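Local coordinates for protein beta-xylanase (Roseburia intestinalis L1-82, PDB 6SGF) that binds xylan weakly through this carbohydrate-binding module (CBM86), one domain of a larger enzyme that probably cleaves internal beta-1,4-xylosidic linkages, at residues 23-27 against 28-32; 71-75 against 76-80. All blocks are in the same frame, centred on the assembly; numbering follows the deposited sequence.

Interaction 1: residues 23-27 against 28-32; sequences YELAD and GQWKL. With CD (cadmium ion), chain O.
The six-membered ring of W30 takes L25 on one face: L25 CB stands over it, 3.9 Å from the ring centroid and 9° off the normal, while L25 CD1 reaches the same indole nearer its rim. E24 N lies at the edge of the indole, in its plane. Y23 has chi1 at 48°, which stands its ring beside W30, inclined at 73°, with CD1 coming to 3.8 Å of W30 CZ3. Y23 CB rests on L32 CD2. On the face bearing E24 and K31, K31 leans toward the turn, its CE 3.7 Å from A26 O of the partner strand. Antiparallel backbone bonds pair E24 with K31 and A26 with Q29. K31 N meets E24 O at 2.8 Å, nearly straight. A type I' turn from A26 to Q29 closes this beta hairpin. At the turn both carboxylate oxygens of D27 chelate a cadmium ion (OD1 at 2.5 Å), which D63 of the second subunit also binds. A water links D27 OD2 to K31 NZ, while Q29 NE2 bonds D27 O of the second subunit. The hairpin thus joins apolar packing to a polar, metal-bridged subunit interface, where the cation probably offsets the charge of the facing carboxylates.

Interaction 2: residues 71-75 against 76-80; sequences KVYNG and GDDAT. With XYP (beta-D-xylopyranose), chain H.
K71 lies against A79 and then reaches past it to D78. Its CB is 3.7 Å from A79 CB, and CG passes the same methyl; CD is within reach of both that methyl and D78 OD1; CE comes to 3.4 Å of O3 of a bound xylose. With the chain fully extended (chi2 -180°, chi3 178°), NZ arrives at the sugar, where it forms a 2.8 Å salt bridge with D78 OD1 on the syn lone pair and donates to xylose O3 at 2.9 Å and, weakly, to O2. Q40 OE1 also receives a bond from NZ. D78 OD1 is gripped a second time, from the anti side and 21° out of the carboxylate plane, by A79 N at 2.7 Å. Two bonds on one oxygen fix the rotation of the carboxylate and leave OD2 turned to the sugar, whose O2 donates to it at 2.7 Å. An asparagine here would probably weaken the hold on xylose O2 and leave the K71 ammonium without its countercharge. Behind this pair the methyl of A79 lies over one face of the Y73 ring, while the carbonyl oxygens of G76 and D77 approach the ring edge. One water ties V72 O and N74 OD1 to T80 N; another joins N74 N, G76 N and D78 O, bracing the loop from inside. A strand residue and the loop that follows thus supply a lysine-aspartate pair to the xylan-binding site of this beta-sandwich module, where charged and polar side chains grip the sugar hydroxyls.

Interactions 1 and 2 lie on opposite sides of the chain's centre, their own centres about 23 Å apart and their nearest atoms about 11 Å apart, without touching. They follow one another along the chain and belong to the two different sheets of the sandwich: 23-32 is a hairpin of one, whereas 71-73 lies in the other, which contributes to the glycan pocket. K71 and D78 belong to that pocket with Y38, Q40, Y86, M110 and T112. The hairpin instead meets the second subunit through D27 and Q29; the side chain of Y23 remains about 13 Å from a bound xylose. Sugar binding and the cadmium-bridged interface therefore occupy separate regions of the module.

Interaction 1: residues 23-27 against 28-32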
loop_
_atom_site.group_PDB
_atom_site.type_symbol
_atom_site.label_atom_id
_atom_site.label_comp_id
_atom_site.label_asym_id
_atom_site.label_seq_id
_atom_site.Cartn_x
_atom_site.Cartn_y
_atom_site.Cartn_z
ATOM N N TYR B 23 -17.222 -2.135 7.928
ATOM C CA TYR B 23 -15.803 -1.937 7.620
ATOM C C TYR B 23 -14.950 -2.180 8.857
ATOM O O TYR B 23 -15.340 -1.843 9.981
ATOM C CB TYR B 23 -15.537 -0.520 7.086
ATOM C CG TYR B 23 -16.160 0.567 7.921
ATOM C CD1 TYR B 23 -15.512 1.089 9.035
ATOM C CD2 TYR B 23 -17.401 1.075 7.600
ATOM C CE1 TYR B 23 -16.099 2.077 9.809
ATOM C CE2 TYR B 23 -17.987 2.050 8.372
ATOM C CZ TYR B 23 -17.346 2.542 9.468
ATOM O OH TYR B 23 -17.962 3.525 10.215
ATOM N N GLU B 24 -13.776 -2.767 8.642
ATOM C CA GLU B 24 -12.798 -2.915 9.703
ATOM C C GLU B 24 -11.437 -2.921 9.050
ATOM O O GLU B 24 -11.283 -3.449 7.941
ATOM C CB GLU B 24 -13.017 -4.215 10.503
ATOM C CG GLU B 24 -12.900 -5.460 9.668
ATOM C CD GLU B 24 -13.684 -6.630 10.242
ATOM O OE1 GLU B 24 -13.067 -7.695 10.464
ATOM O OE2 GLU B 24 -14.908 -6.478 10.489
ATOM N N LEU B 25 -10.477 -2.305 9.726
ATOM C CA LEU B 25 -9.082 -2.277 9.297
ATOM C C LEU B 25 -8.402 -3.490 9.901
ATOM O O LEU B 25 -8.232 -3.568 11.126
ATOM C CB LEU B 25 -8.405 -0.989 9.756
ATOM C CG LEU B 25 -6.955 -0.794 9.351
ATOM C CD1 LEU B 25 -6.880 -0.596 7.834
ATOM C CD2 LEU B 25 -6.306 0.412 10.062
ATOM N N ALA B 26 -8.028 -4.445 9.061
ATOM C CA ALA B 26 -7.442 -5.691 9.543
ATOM C C ALA B 26 -6.328 -6.092 8.587
ATOM O O ALA B 26 -6.468 -5.961 7.368
ATOM C CB ALA B 26 -8.483 -6.822 9.650
ATOM N N ASP B 27 -5.205 -6.534 9.146
ATOM C CA ASP B 27 -4.075 -6.995 8.338
ATOM C C ASP B 27 -3.697 -5.943 7.296
ATOM O O ASP B 27 -3.341 -6.257 6.164
ATOM C CB ASP B 27 -4.398 -8.352 7.698
ATOM C CG ASP B 27 -4.558 -9.451 8.743
ATOM O OD1 ASP B 27 -4.137 -9.216 9.876
ATOM O OD2 ASP B 27 -5.097 -10.526 8.462
ATOM N N GLY B 28 -3.777 -4.680 7.697
ATOM C CA GLY B 28 -3.366 -3.569 6.876
ATOM C C GLY B 28 -4.308 -3.207 5.738
ATOM O O GLY B 28 -3.964 -2.353 4.927
ATOM N N GLN B 29 -5.492 -3.808 5.670
ATOM C CA GLN B 29 -6.464 -3.515 4.622
ATOM C C GLN B 29 -7.810 -3.121 5.219
ATOM O O GLN B 29 -8.182 -3.555 6.307
ATOM C CB GLN B 29 -6.656 -4.740 3.718
ATOM C CG GLN B 29 -5.346 -5.151 3.066
ATOM C CD GLN B 29 -5.485 -6.365 2.162
ATOM O OE1 GLN B 29 -6.512 -7.058 2.183
ATOM N NE2 GLN B 29 -4.433 -6.648 1.399
ATOM N N TRP B 30 -8.544 -2.283 4.500
ATOM C CA TRP B 30 -9.916 -1.989 4.888
ATOM C C TRP B 30 -10.786 -3.113 4.329
ATOM O O TRP B 30 -10.951 -3.215 3.110
ATOM C CB TRP B 30 -10.350 -0.624 4.354
ATOM C CG TRP B 30 -10.014 0.540 5.238
ATOM C CD1 TRP B 30 -9.129 1.546 4.973
ATOM C CD2 TRP B 30 -10.548 0.807 6.538
ATOM N NE1 TRP B 30 -9.094 2.439 6.020
ATOM C CE2 TRP B 30 -9.947 1.999 7.000
ATOM C CE3 TRP B 30 -11.475 0.147 7.364
ATOM C CZ2 TRP B 30 -10.244 2.552 8.251
ATOM C CZ3 TRP B 30 -11.768 0.701 8.612
ATOM C CH2 TRP B 30 -11.165 1.898 9.031
ATOM N N LYS B 31 -11.335 -3.960 5.216
ATOM C CA LYS B 31 -12.150 -5.106 4.833
ATOM C C LYS B 31 -13.619 -4.692 4.899
ATOM O O LYS B 31 -14.096 -4.235 5.940
ATOM C CB LYS B 31 -11.864 -6.320 5.726
ATOM C CG LYS B 31 -10.381 -6.761 5.674
ATOM C CD LYS B 31 -10.132 -8.219 5.925
ATOM C CE LYS B 31 -8.643 -8.532 5.748
ATOM N NZ LYS B 31 -8.290 -8.835 4.366
ATOM N N LEU B 32 -14.314 -4.795 3.772
ATOM C CA LEU B 32 -15.656 -4.261 3.662
ATOM C C LEU B 32 -16.658 -5.374 3.395
ATOM O O LEU B 32 -16.355 -6.358 2.697
ATOM C CB LEU B 32 -15.750 -3.220 2.535
ATOM C CG LEU B 32 -14.633 -2.186 2.451
ATOM C CD1 LEU B 32 -14.847 -1.346 1.185
ATOM C CD2 LEU B 32 -14.538 -1.329 3.686
HETATM CD CD CD O . -4.707 -11.442 10.902
HETATM O O HOH W 1 -6.129 -10.462 5.611
HETATM O O HOH W 2 -7.247 -11.958 9.885
#

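Interaction 2: residues 71-75 against 76-80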
loop_
_atom_site.group_PDB
_atom_site.type_symbol
_atom_site.label_atom_id
_atom_site.label_comp_id
_atom_site.label_asym_id
_atom_site.label_seq_id
_atom_site.Cartn_x
_atom_site.Cartn_y
_atom_site.Cartn_z
ATOM N N LYS B 71 -15.478 6.129 -6.350
ATOM C CA LYS B 71 -15.825 7.542 -6.323
ATOM C C LYS B 71 -14.645 8.404 -5.893
ATOM O O LYS B 71 -13.933 8.062 -4.951
ATOM C CB LYS B 71 -16.977 7.814 -5.342
ATOM C CG LYS B 71 -18.266 7.115 -5.684
ATOM C CD LYS B 71 -19.343 7.468 -4.631
ATOM C CE LYS B 71 -20.699 6.845 -4.924
ATOM N NZ LYS B 71 -21.701 7.492 -4.000
ATOM N N VAL B 72 -14.487 9.540 -6.559
ATOM C CA VAL B 72 -13.549 10.586 -6.182
ATOM C C VAL B 72 -14.384 11.818 -5.856
ATOM O O VAL B 72 -15.004 12.412 -6.741
ATOM C CB VAL B 72 -12.530 10.871 -7.281
ATOM C CG1 VAL B 72 -11.540 11.924 -6.808
ATOM C CG2 VAL B 72 -11.828 9.603 -7.658
ATOM N N TYR B 73 -14.382 12.220 -4.597
ATOM C CA TYR B 73 -15.186 13.359 -4.172
ATOM C C TYR B 73 -14.400 14.650 -4.367
ATOM O O TYR B 73 -13.162 14.657 -4.305
ATOM C CB TYR B 73 -15.552 13.239 -2.705
ATOM C CG TYR B 73 -16.476 12.122 -2.319
ATOM C CD1 TYR B 73 -16.031 10.807 -2.230
ATOM C CD2 TYR B 73 -17.795 12.398 -1.985
ATOM C CE1 TYR B 73 -16.871 9.796 -1.817
ATOM C CE2 TYR B 73 -18.637 11.413 -1.562
ATOM C CZ TYR B 73 -18.193 10.117 -1.495
ATOM O OH TYR B 73 -19.073 9.153 -1.082
ATOM N N ASN B 74 -15.117 15.747 -4.600
ATOM C CA ASN B 74 -14.468 17.056 -4.673
ATOM C C ASN B 74 -15.316 18.089 -3.931
ATOM O O ASN B 74 -15.566 19.194 -4.407
ATOM C CB ASN B 74 -14.170 17.461 -6.121
ATOM C CG ASN B 74 -15.422 17.763 -6.966
ATOM O OD1 ASN B 74 -16.488 17.170 -6.801
ATOM N ND2 ASN B 74 -15.263 18.688 -7.914
ATOM N N GLY B 75 -15.729 17.726 -2.722
ATOM C CA GLY B 75 -16.273 18.663 -1.767
ATOM C C GLY B 75 -17.772 18.662 -1.642
ATOM O O GLY B 75 -18.300 19.322 -0.737
ATOM N N GLY B 76 -18.477 17.968 -2.534
ATOM C CA GLY B 76 -19.920 17.919 -2.482
ATOM C C GLY B 76 -20.440 16.795 -1.604
ATOM O O GLY B 76 -19.691 15.986 -1.052
ATOM N N ASP B 77 -21.775 16.739 -1.510
ATOM C CA ASP B 77 -22.423 15.710 -0.711
ATOM C C ASP B 77 -22.237 14.321 -1.314
ATOM O O ASP B 77 -22.370 13.320 -0.598
ATOM C CB ASP B 77 -23.918 16.006 -0.602
ATOM C CG ASP B 77 -24.213 17.196 0.293
ATOM O OD1 ASP B 77 -23.436 17.427 1.238
ATOM O OD2 ASP B 77 -25.224 17.893 0.035
ATOM N N ASP B 78 -22.076 14.245 -2.631
ATOM C CA ASP B 78 -21.739 13.015 -3.326
ATOM C C ASP B 78 -20.691 13.310 -4.386
ATOM O O ASP B 78 -20.431 14.459 -4.725
ATOM C CB ASP B 78 -22.964 12.370 -3.968
ATOM C CG ASP B 78 -22.884 10.854 -3.981
ATOM O OD1 ASP B 78 -21.750 10.289 -3.962
ATOM O OD2 ASP B 78 -23.973 10.223 -4.007
ATOM N N ALA B 79 -20.093 12.252 -4.916
ATOM C CA ALA B 79 -19.174 12.403 -6.033
ATOM C C ALA B 79 -19.973 12.716 -7.282
ATOM O O ALA B 79 -21.101 12.249 -7.444
ATOM C CB ALA B 79 -18.365 11.117 -6.231
ATOM N N THR B 80 -19.399 13.519 -8.167
ATOM C CA THR B 80 -20.077 13.765 -9.440
ATOM C C THR B 80 -20.037 12.516 -10.332
ATOM O O THR B 80 -19.209 11.611 -10.172
ATOM C CB THR B 80 -19.467 14.946 -10.199
ATOM O OG1 THR B 80 -18.155 14.596 -10.672
ATOM C CG2 THR B 80 -19.369 16.173 -9.331
HETATM C C1 XYP H . -26.730 6.899 -3.068
HETATM C C2 XYP H . -25.302 6.868 -3.617
HETATM C C3 XYP H . -25.325 7.123 -5.083
HETATM C C4 XYP H . -26.341 6.267 -5.804
HETATM C C5 XYP H . -27.748 6.347 -5.195
HETATM O O2 XYP H . -24.513 7.794 -2.867
HETATM O O3 XYP H . -23.995 6.833 -5.602
HETATM O O4 XYP H . -26.366 6.725 -7.166
HETATM O O5 XYP H . -27.615 5.941 -3.794
HETATM O O HOH W 3 -16.650 14.359 -7.569
HETATM O O HOH W 4 -17.894 15.909 -4.373
#